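Local coordinates for protein phenolpthiocerol synthesis type-I polyketide synthase ppsA (Mycobacterium bovis, PDB 7AKC) that probably takes part, through this acyltransferase domain, in building the lipid core of phthiocerols and phenolphthiocerols by adding malonyl-CoA or methylmalonyl-CoA units to a fatty acyl starter, at residues M113-A118 with I242-A247; P158-L163 with R179-A184; T134-R139 with S227-L232. One frame throughout, in Å; residues are numbered along the deposited sequence. Where two conformers were deposited one is given.

Contact 1 (M113-A118 with I242-A247); sequences MGEVAA and ISTTYA
The carboxylate of Glu115 is wrapped by three consecutive residues, Ser243, Thr244 and Thr245, and offers a worked example of one buried acid bound by an irregular loop. Its OE1 accepts from Ser243 OG at 2.7 Å, met on the syn side and somewhat out of the carboxylate plane. Thr245 OG1 donates to the same OE1 at 2.8 Å, but from the opposite face and from well above the plane (46° out of it). The other oxygen, OE2, turns its syn lone pair to the backbone N of Thr244, 2.8 Å away in a nearly straight hydrogen bond (N-H...O 166°). A water lies 2.7 Å from both Glu115 OE2 and Ile242 O, bridging acid and loop.

The acid gets there on an extended chain, with CG anti to the backbone N (chi1 -177°), which carries the carboxylate clear of its helix. The loop shapes itself to receive it: Ser243 OG, while donating to Glu115, accepts from Thr245 N at 3.0 Å, closing an ST turn that sets the two hydroxyls around OE1. Further out, His259 also hydrogen-bonds to OE1 and is itself bonded to the Tyr246 hydroxyl, whereas Thr244 OG1 is engaged by Gly110 O.

Gly114 closes a GxSxG sequence consistent with the nucleophile elbow of acyltransferases. The helix after strand 107-110 is thus joined to the loop leaving the neighbouring parallel strand, 240-242. With hydroxyl, amide and histidine partners gathered around it, the buried carboxylate would be expected to favour its ionised form, and its bonds on both faces leave little freedom for it to rotate about CG-CD.

Contact 2 (P158-L163 with R179-A184); sequences PTTEAL and RQTVIA
Thr160, on helix 157-164, presses against Thr181 and Ile183 of strand 180-184, and van der Waals contact accounts for the whole meeting. The Thr160 and Thr181 side chains come tip to tip: Thr160 OG1 lies 3.4 Å from Thr181 CB, and Thr160 CG2 is 3.7 Å from Thr181 CG2. Ile183 is met at an oblique angle by the same methyl, its CG2 only 3.4 Å from Thr160 CG2, tighter than usual for two carbons.

Hydrogen bonding runs to neighbours instead. With chi1 at -64°, Thr160 turns OG1 back beside its own backbone N, where it bonds to Asp156 O one helical turn earlier, and sends CG2 forward to the strand. Thr181 OG1 bonds to Leu155 O. Backbone bonds fix the strand itself, joining Thr181 to Leu153 and Ile183 to Ala151 on strand 148-153, and Val182 and Ala184 to strand 171-177.

The arrangement is that of the ferredoxin-like small subdomain of acyltransferases, in which two helices pack on one face of a four-stranded antiparallel sheet. Because both threonine hydroxyls are engaged by carbonyl oxygens, they can lie buried against carbon, and the two side chains probably pack by oxygen and methyl much as apolar residues would.

Contact 3 (T134-R139 with S227-L232); sequences TATRSR and SELADL
Where Thr136 meets Glu228 and Leu229, the shortest polar bond within the two segments is a helical one, from Ser138 N to Thr134 O at 2.9 Å. It belongs to helix 127-141, against which the C-terminal end of helix 222-228 comes to rest, so the motif is a helix end, with the turn that follows it, packed on the flank of a second helix. Leu229 is the first residue to leave the helical conformation, and it opens a type I beta turn whose Leu232 N bonds to Leu229 O at 3.1 Å.

Such a junction illustrates how one small side chain can serve two larger ones. In Thr136 the hydroxyl is turned beside the backbone N and bonds to Arg132 O, while the methyl stands anti to that N (chi1 of OG1 -71°) and faces the other helix. Glu228 crosses it obliquely on an extended chain, bringing OE2 to 3.5 Å from Thr136 CG2, with Glu228 CB at 3.8 Å from the same methyl. The methyl thus lies against both ends of the Glu228 side chain, CB and a carboxylate oxygen, at the exposed border of the contact. Leu229, by contrast, is buried, and reaches toward Thr136 tip to tip.

Neighbours extend the interface in both directions along helix 127-141. Glu228 also touches Leu140, Leu229 touches Val133, and Asp231 in the turn forms a salt bridge with Arg132. On the inner side Leu229 meets Ala257 of helix 257-265.

The fork of Leu229 faces the threonine methyl: Thr136 CG2 is 3.9 Å from Leu229 CG, 4.1 Å from Leu229 CD2 and 4.2 Å from Leu229 CD1.

The three contacts differ in burial and in chemistry. Contact 1 lies near the centre of the chain and is polar throughout, a buried acid met by hydroxyls and an amide. Contact 2, also buried but in the antiparallel sheet of the small subdomain, is van der Waals packing of threonine and isoleucine side chains, and contact 3, toward the surface, sets a threonine methyl against a buried leucine and an exposed acid. Contacts 1 and 3 have centres about 16 Å apart and touch through successive helices, 115-121 and 127-141, where Val116 packs on Thr134 and Arg137. Contact 2 stands apart, its nearest atoms about 10 Å from contact 1 and about 14 Å from contact 3.

Contact 1 (M113-A118 with I242-A247)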
loop_
_atom_site.group_PDB
_atom_site.type_symbol
_atom_site.label_atom_id
_atom_site.label_comp_id
_atom_site.label_asym_id
_atom_site.label_seq_id
_atom_site.Cartn_x
_atom_site.Cartn_y
_atom_site.Cartn_z
ATOM N N MET A 113 0.423 -2.143 -3.482
ATOM C CA MET A 113 1.419 -2.616 -4.439
ATOM C C MET A 113 2.868 -2.225 -4.061
ATOM O O MET A 113 3.812 -2.848 -4.532
ATOM C CB MET A 113 1.046 -2.153 -5.853
ATOM C CG MET A 113 -0.413 -2.403 -6.221
ATOM S SD MET A 113 -0.774 -4.138 -6.578
ATOM C CE MET A 113 -1.486 -4.690 -4.943
ATOM N N GLY A 114 3.029 -1.270 -3.148
ATOM C CA GLY A 114 4.319 -0.809 -2.654
ATOM C C GLY A 114 5.065 -1.812 -1.792
ATOM O O GLY A 114 6.257 -1.630 -1.529
ATOM N N GLU A 115 4.364 -2.856 -1.295
ATOM C CA GLU A 115 5.002 -3.883 -0.459
ATOM C C GLU A 115 6.050 -4.675 -1.265
ATOM O O GLU A 115 7.007 -5.170 -0.680
ATOM C CB GLU A 115 3.950 -4.806 0.189
ATOM C CG GLU A 115 4.573 -5.836 1.116
ATOM C CD GLU A 115 3.628 -6.213 2.237
ATOM O OE1 GLU A 115 3.298 -7.414 2.334
ATOM O OE2 GLU A 115 3.233 -5.322 3.021
ATOM N N VAL A 116 5.926 -4.751 -2.606
ATOM C CA VAL A 116 6.977 -5.407 -3.416
ATOM C C VAL A 116 8.294 -4.643 -3.246
ATOM O O VAL A 116 9.324 -5.250 -2.916
ATOM C CB VAL A 116 6.612 -5.543 -4.910
ATOM C CG1 VAL A 116 7.827 -5.989 -5.730
ATOM C CG2 VAL A 116 5.474 -6.522 -5.090
ATOM N N ALA A 117 8.263 -3.311 -3.436
ATOM C CA ALA A 117 9.494 -2.515 -3.324
ATOM C C ALA A 117 10.075 -2.545 -1.926
ATOM O O ALA A 117 11.302 -2.571 -1.774
ATOM C CB ALA A 117 9.239 -1.082 -3.759
ATOM N N ALA A 118 9.200 -2.562 -0.906
ATOM C CA ALA A 118 9.610 -2.631 0.493
ATOM C C ALA A 118 10.262 -3.982 0.745
ATOM O O ALA A 118 11.308 -4.024 1.388
ATOM C CB ALA A 118 8.402 -2.443 1.425
ATOM N N ILE A 242 7.466 -4.399 8.271
ATOM C CA ILE A 242 6.134 -4.668 8.766
ATOM C C ILE A 242 5.254 -4.781 7.538
ATOM O O ILE A 242 5.158 -3.835 6.734
ATOM C CB ILE A 242 5.573 -3.638 9.758
ATOM C CG1 ILE A 242 6.569 -3.419 10.923
ATOM C CG2 ILE A 242 4.182 -4.084 10.238
ATOM C CD1 ILE A 242 6.132 -2.406 11.895
ATOM N N SER A 243 4.687 -5.969 7.317
ATOM C CA SER A 243 3.775 -6.152 6.181
ATOM C C SER A 243 2.435 -5.484 6.472
ATOM O O SER A 243 1.971 -5.476 7.605
ATOM C CB SER A 243 3.531 -7.641 5.968
ATOM O OG SER A 243 2.644 -7.887 4.891
ATOM N N THR A 244 1.789 -4.977 5.437
ATOM C CA THR A 244 0.440 -4.440 5.541
ATOM C C THR A 244 -0.583 -5.471 5.002
ATOM O O THR A 244 -1.794 -5.172 4.908
ATOM C CB THR A 244 0.346 -3.125 4.745
ATOM O OG1 THR A 244 0.713 -3.333 3.356
ATOM C CG2 THR A 244 1.183 -1.978 5.396
ATOM N N THR A 245 -0.145 -6.677 4.673
ATOM C CA THR A 245 -0.994 -7.704 4.114
ATOM C C THR A 245 -1.972 -8.365 5.082
ATOM O O THR A 245 -3.133 -8.657 4.691
ATOM C CB THR A 245 -0.118 -8.760 3.433
ATOM O OG1 THR A 245 0.554 -8.127 2.328
ATOM C CG2 THR A 245 -0.929 -9.966 2.930
ATOM N N TYR A 246 -1.499 -8.612 6.303
ATOM C CA TYR A 246 -2.290 -9.376 7.290
ATOM C C TYR A 246 -2.769 -8.528 8.469
ATOM O O TYR A 246 -2.062 -7.626 8.909
ATOM C CB TYR A 246 -1.451 -10.544 7.814
ATOM C CG TYR A 246 -0.791 -11.370 6.745
ATOM C CD1 TYR A 246 -1.482 -12.387 6.112
ATOM C CD2 TYR A 246 0.520 -11.140 6.369
ATOM C CE1 TYR A 246 -0.889 -13.153 5.127
ATOM C CE2 TYR A 246 1.126 -11.895 5.383
ATOM C CZ TYR A 246 0.419 -12.905 4.760
ATOM O OH TYR A 246 1.001 -13.660 3.788
ATOM N N ALA A 247 -3.956 -8.864 8.968
ATOM C CA ALA A 247 -4.477 -8.181 10.156
ATOM C C ALA A 247 -3.589 -8.493 11.367
ATOM O O ALA A 247 -3.475 -7.666 12.258
ATOM C CB ALA A 247 -5.916 -8.632 10.453
HETATM O O HOH W 1 5.304 -3.827 4.033
#

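Contact 2 (P158-L163 with R179-A184)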
loop_
_atom_site.group_PDB
_atom_site.type_symbol
_atom_site.label_atom_id
_atom_site.label_comp_id
_atom_site.label_asym_id
_atom_site.label_seq_id
_atom_site.Cartn_x
_atom_site.Cartn_y
_atom_site.Cartn_z
ATOM N N PRO A 158 -15.278 0.794 11.244
ATOM C CA PRO A 158 -16.534 0.073 11.543
ATOM C C PRO A 158 -17.723 0.722 10.811
ATOM O O PRO A 158 -18.569 0.018 10.254
ATOM C CB PRO A 158 -16.668 0.199 13.060
ATOM C CG PRO A 158 -15.231 0.326 13.547
ATOM C CD PRO A 158 -14.594 1.224 12.478
ATOM N N THR A 159 -17.722 2.061 10.697
ATOM C CA THR A 159 -18.815 2.744 9.978
ATOM C C THR A 159 -18.725 2.408 8.464
ATOM O O THR A 159 -19.732 2.175 7.782
ATOM C CB THR A 159 -18.684 4.255 10.149
ATOM O OG1 THR A 159 -18.696 4.601 11.545
ATOM C CG2 THR A 159 -19.806 4.986 9.440
ATOM N N THR A 160 -17.494 2.332 7.943
ATOM C CA THR A 160 -17.295 1.940 6.549
ATOM C C THR A 160 -17.821 0.516 6.322
ATOM O O THR A 160 -18.576 0.283 5.382
ATOM C CB THR A 160 -15.829 2.008 6.171
ATOM O OG1 THR A 160 -15.410 3.371 6.272
ATOM C CG2 THR A 160 -15.613 1.526 4.718
ATOM N N GLU A 161 -17.439 -0.446 7.205
ATOM C CA GLU A 161 -17.893 -1.834 7.019
ATOM C C GLU A 161 -19.427 -1.888 7.015
ATOM O O GLU A 161 -20.006 -2.589 6.203
ATOM C CB GLU A 161 -17.342 -2.778 8.080
ATOM C CG GLU A 161 -15.833 -2.918 8.023
ATOM C CD GLU A 161 -15.325 -3.891 6.966
ATOM O OE1 GLU A 161 -16.022 -4.132 5.957
ATOM O OE2 GLU A 161 -14.196 -4.390 7.143
ATOM N N ALA A 162 -20.052 -1.088 7.851
ATOM C CA ALA A 162 -21.501 -1.057 7.956
ATOM C C ALA A 162 -22.088 -0.489 6.654
ATOM O O ALA A 162 -23.053 -1.032 6.148
ATOM C CB ALA A 162 -21.917 -0.212 9.148
ATOM N N LEU A 163 -21.505 0.596 6.127
ATOM C CA LEU A 163 -21.978 1.177 4.870
ATOM C C LEU A 163 -21.944 0.169 3.685
ATOM O O LEU A 163 -22.878 0.171 2.843
ATOM C CB LEU A 163 -21.033 2.351 4.539
ATOM C CG LEU A 163 -21.155 2.926 3.095
ATOM C CD1 LEU A 163 -22.514 3.671 2.930
ATOM C CD2 LEU A 163 -19.959 3.786 2.777
ATOM N N ARG A 179 -9.844 7.831 11.040
ATOM C CA ARG A 179 -11.030 8.492 10.499
ATOM C C ARG A 179 -11.065 8.527 8.967
ATOM O O ARG A 179 -11.837 9.303 8.407
ATOM C CB ARG A 179 -11.093 9.933 11.027
ATOM C CG ARG A 179 -11.057 9.996 12.534
ATOM C CD ARG A 179 -12.465 9.795 13.057
ATOM N N GLN A 180 -10.188 7.763 8.305
ATOM C CA GLN A 180 -10.118 7.751 6.842
ATOM C C GLN A 180 -9.998 6.315 6.392
ATOM O O GLN A 180 -9.017 5.637 6.739
ATOM C CB GLN A 180 -8.830 8.426 6.384
ATOM C CG GLN A 180 -8.806 9.928 6.408
ATOM C CD GLN A 180 -7.923 10.377 5.269
ATOM O OE1 GLN A 180 -6.837 9.792 4.982
ATOM N NE2 GLN A 180 -8.377 11.396 4.579
ATOM N N THR A 181 -10.919 5.883 5.517
ATOM C CA THR A 181 -10.906 4.502 5.063
ATOM C C THR A 181 -11.162 4.464 3.569
ATOM O O THR A 181 -12.006 5.217 3.085
ATOM C CB THR A 181 -12.055 3.756 5.821
ATOM O OG1 THR A 181 -11.879 3.943 7.234
ATOM C CG2 THR A 181 -12.045 2.248 5.543
ATOM N N VAL A 182 -10.428 3.632 2.829
ATOM C CA VAL A 182 -10.626 3.513 1.388
ATOM C C VAL A 182 -11.429 2.260 1.089
ATOM O O VAL A 182 -11.116 1.191 1.641
ATOM C CB VAL A 182 -9.255 3.452 0.676
ATOM C CG1 VAL A 182 -9.428 3.245 -0.830
ATOM C CG2 VAL A 182 -8.448 4.710 0.977
ATOM N N ILE A 183 -12.464 2.374 0.257
ATOM C CA ILE A 183 -13.248 1.226 -0.212
ATOM C C ILE A 183 -12.856 0.926 -1.696
ATOM O O ILE A 183 -12.379 1.810 -2.390
ATOM C CB ILE A 183 -14.736 1.444 -0.102
ATOM C CG1 ILE A 183 -15.183 2.707 -0.889
ATOM C CG2 ILE A 183 -15.096 1.583 1.407
ATOM C CD1 ILE A 183 -16.705 2.837 -0.955
ATOM N N ALA A 184 -13.096 -0.294 -2.152
ATOM C CA ALA A 184 -12.714 -0.700 -3.488
ATOM C C ALA A 184 -13.754 -1.664 -4.040
ATOM O O ALA A 184 -14.259 -2.515 -3.319
ATOM C CB ALA A 184 -11.329 -1.363 -3.463
#

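Contact 3 (T134-R139 with S227-L232)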
loop_
_atom_site.group_PDB
_atom_site.type_symbol
_atom_site.label_atom_id
_atom_site.label_comp_id
_atom_site.label_asym_id
_atom_site.label_seq_id
_atom_site.Cartn_x
_atom_site.Cartn_y
_atom_site.Cartn_z
ATOM N N THR A 134 6.256 -7.521 -9.986
ATOM C CA THR A 134 5.589 -6.339 -10.515
ATOM C C THR A 134 5.036 -6.595 -11.894
ATOM O O THR A 134 3.848 -6.406 -12.094
ATOM C CB THR A 134 6.528 -5.116 -10.493
ATOM O OG1 THR A 134 7.000 -4.930 -9.152
ATOM C CG2 THR A 134 5.811 -3.851 -10.948
ATOM N N ALA A 135 5.872 -7.103 -12.822
ATOM C CA ALA A 135 5.444 -7.403 -14.181
ATOM C C ALA A 135 4.413 -8.525 -14.235
ATOM O O ALA A 135 3.442 -8.390 -14.966
ATOM C CB ALA A 135 6.660 -7.723 -15.077
ATOM N N THR A 136 4.598 -9.610 -13.470
ATOM C CA THR A 136 3.652 -10.733 -13.468
ATOM C C THR A 136 2.262 -10.266 -12.995
ATOM O O THR A 136 1.288 -10.361 -13.740
ATOM C CB THR A 136 4.214 -11.917 -12.650
ATOM O OG1 THR A 136 5.280 -12.513 -13.354
ATOM C CG2 THR A 136 3.171 -12.966 -12.342
ATOM N N ARG A 137 2.205 -9.641 -11.828
ATOM C CA ARG A 137 0.967 -9.108 -11.257
ATOM C C ARG A 137 0.321 -8.057 -12.172
ATOM O O ARG A 137 -0.891 -8.128 -12.389
ATOM C CB ARG A 137 1.254 -8.513 -9.871
ATOM C CG ARG A 137 0.037 -7.997 -9.118
ATOM C CD ARG A 137 0.458 -7.444 -7.744
ATOM N NE ARG A 137 1.517 -6.432 -7.849
ATOM C CZ ARG A 137 2.180 -5.925 -6.807
ATOM N NH1 ARG A 137 1.935 -6.364 -5.578
ATOM N NH2 ARG A 137 3.043 -4.936 -6.983
ATOM N N SER A 138 1.101 -7.088 -12.698
ATOM C CA SER A 138 0.538 -6.044 -13.575
ATOM C C SER A 138 -0.084 -6.614 -14.849
ATOM O O SER A 138 -1.134 -6.136 -15.271
ATOM C CB SER A 138 1.588 -5.003 -13.957
ATOM O OG SER A 138 1.905 -4.109 -12.904
ATOM N N ARG A 139 0.535 -7.645 -15.435
ATOM C CA ARG A 139 0.034 -8.291 -16.653
ATOM C C ARG A 139 -1.290 -9.012 -16.331
ATOM O O ARG A 139 -2.266 -8.860 -17.078
ATOM C CB ARG A 139 1.111 -9.252 -17.197
ATOM C CG ARG A 139 0.635 -10.221 -18.278
ATOM C CD ARG A 139 1.854 -10.735 -19.059
ATOM N N SER A 227 0.727 -19.674 -9.486
ATOM C CA SER A 227 1.352 -20.495 -10.517
ATOM C C SER A 227 2.570 -19.839 -11.186
ATOM O O SER A 227 3.609 -20.492 -11.325
ATOM C CB SER A 227 0.324 -20.859 -11.587
ATOM O OG SER A 227 -0.787 -21.555 -11.047
ATOM N N GLU A 228 2.438 -18.578 -11.639
ATOM C CA GLU A 228 3.490 -17.863 -12.363
ATOM C C GLU A 228 4.673 -17.418 -11.502
ATOM O O GLU A 228 5.752 -17.146 -12.042
ATOM C CB GLU A 228 2.910 -16.672 -13.134
ATOM C CG GLU A 228 1.905 -17.085 -14.195
ATOM C CD GLU A 228 1.367 -15.950 -15.045
ATOM O OE1 GLU A 228 0.311 -16.135 -15.692
ATOM O OE2 GLU A 228 2.008 -14.875 -15.070
ATOM N N LEU A 229 4.482 -17.358 -10.179
ATOM C CA LEU A 229 5.536 -16.986 -9.240
ATOM C C LEU A 229 5.957 -18.166 -8.339
ATOM O O LEU A 229 6.608 -17.944 -7.322
ATOM C CB LEU A 229 5.078 -15.805 -8.372
ATOM C CG LEU A 229 4.756 -14.514 -9.106
ATOM C CD1 LEU A 229 3.860 -13.624 -8.265
ATOM C CD2 LEU A 229 6.005 -13.765 -9.470
ATOM N N ALA A 230 5.620 -19.416 -8.727
ATOM C CA ALA A 230 5.957 -20.624 -7.957
ATOM C C ALA A 230 7.420 -20.759 -7.567
ATOM O O ALA A 230 7.711 -21.097 -6.412
ATOM C CB ALA A 230 5.500 -21.867 -8.696
ATOM N N ASP A 231 8.338 -20.428 -8.479
ATOM C CA ASP A 231 9.763 -20.573 -8.185
ATOM C C ASP A 231 10.407 -19.370 -7.500
ATOM O O ASP A 231 11.635 -19.290 -7.488
ATOM C CB ASP A 231 10.565 -20.963 -9.432
ATOM C CG ASP A 231 10.576 -19.920 -10.530
ATOM O OD1 ASP A 231 9.655 -19.087 -10.561
ATOM O OD2 ASP A 231 11.509 -19.948 -11.366
ATOM N N LEU A 232 9.620 -18.472 -6.873
ATOM C CA LEU A 232 10.215 -17.354 -6.136
ATOM C C LEU A 232 10.973 -17.888 -4.948
ATOM O O LEU A 232 10.459 -18.764 -4.255
ATOM C CB LEU A 232 9.146 -16.383 -5.603
ATOM C CG LEU A 232 8.817 -15.188 -6.465
ATOM C CD1 LEU A 232 7.944 -14.231 -5.688
ATOM C CD2 LEU A 232 10.058 -14.453 -6.946
#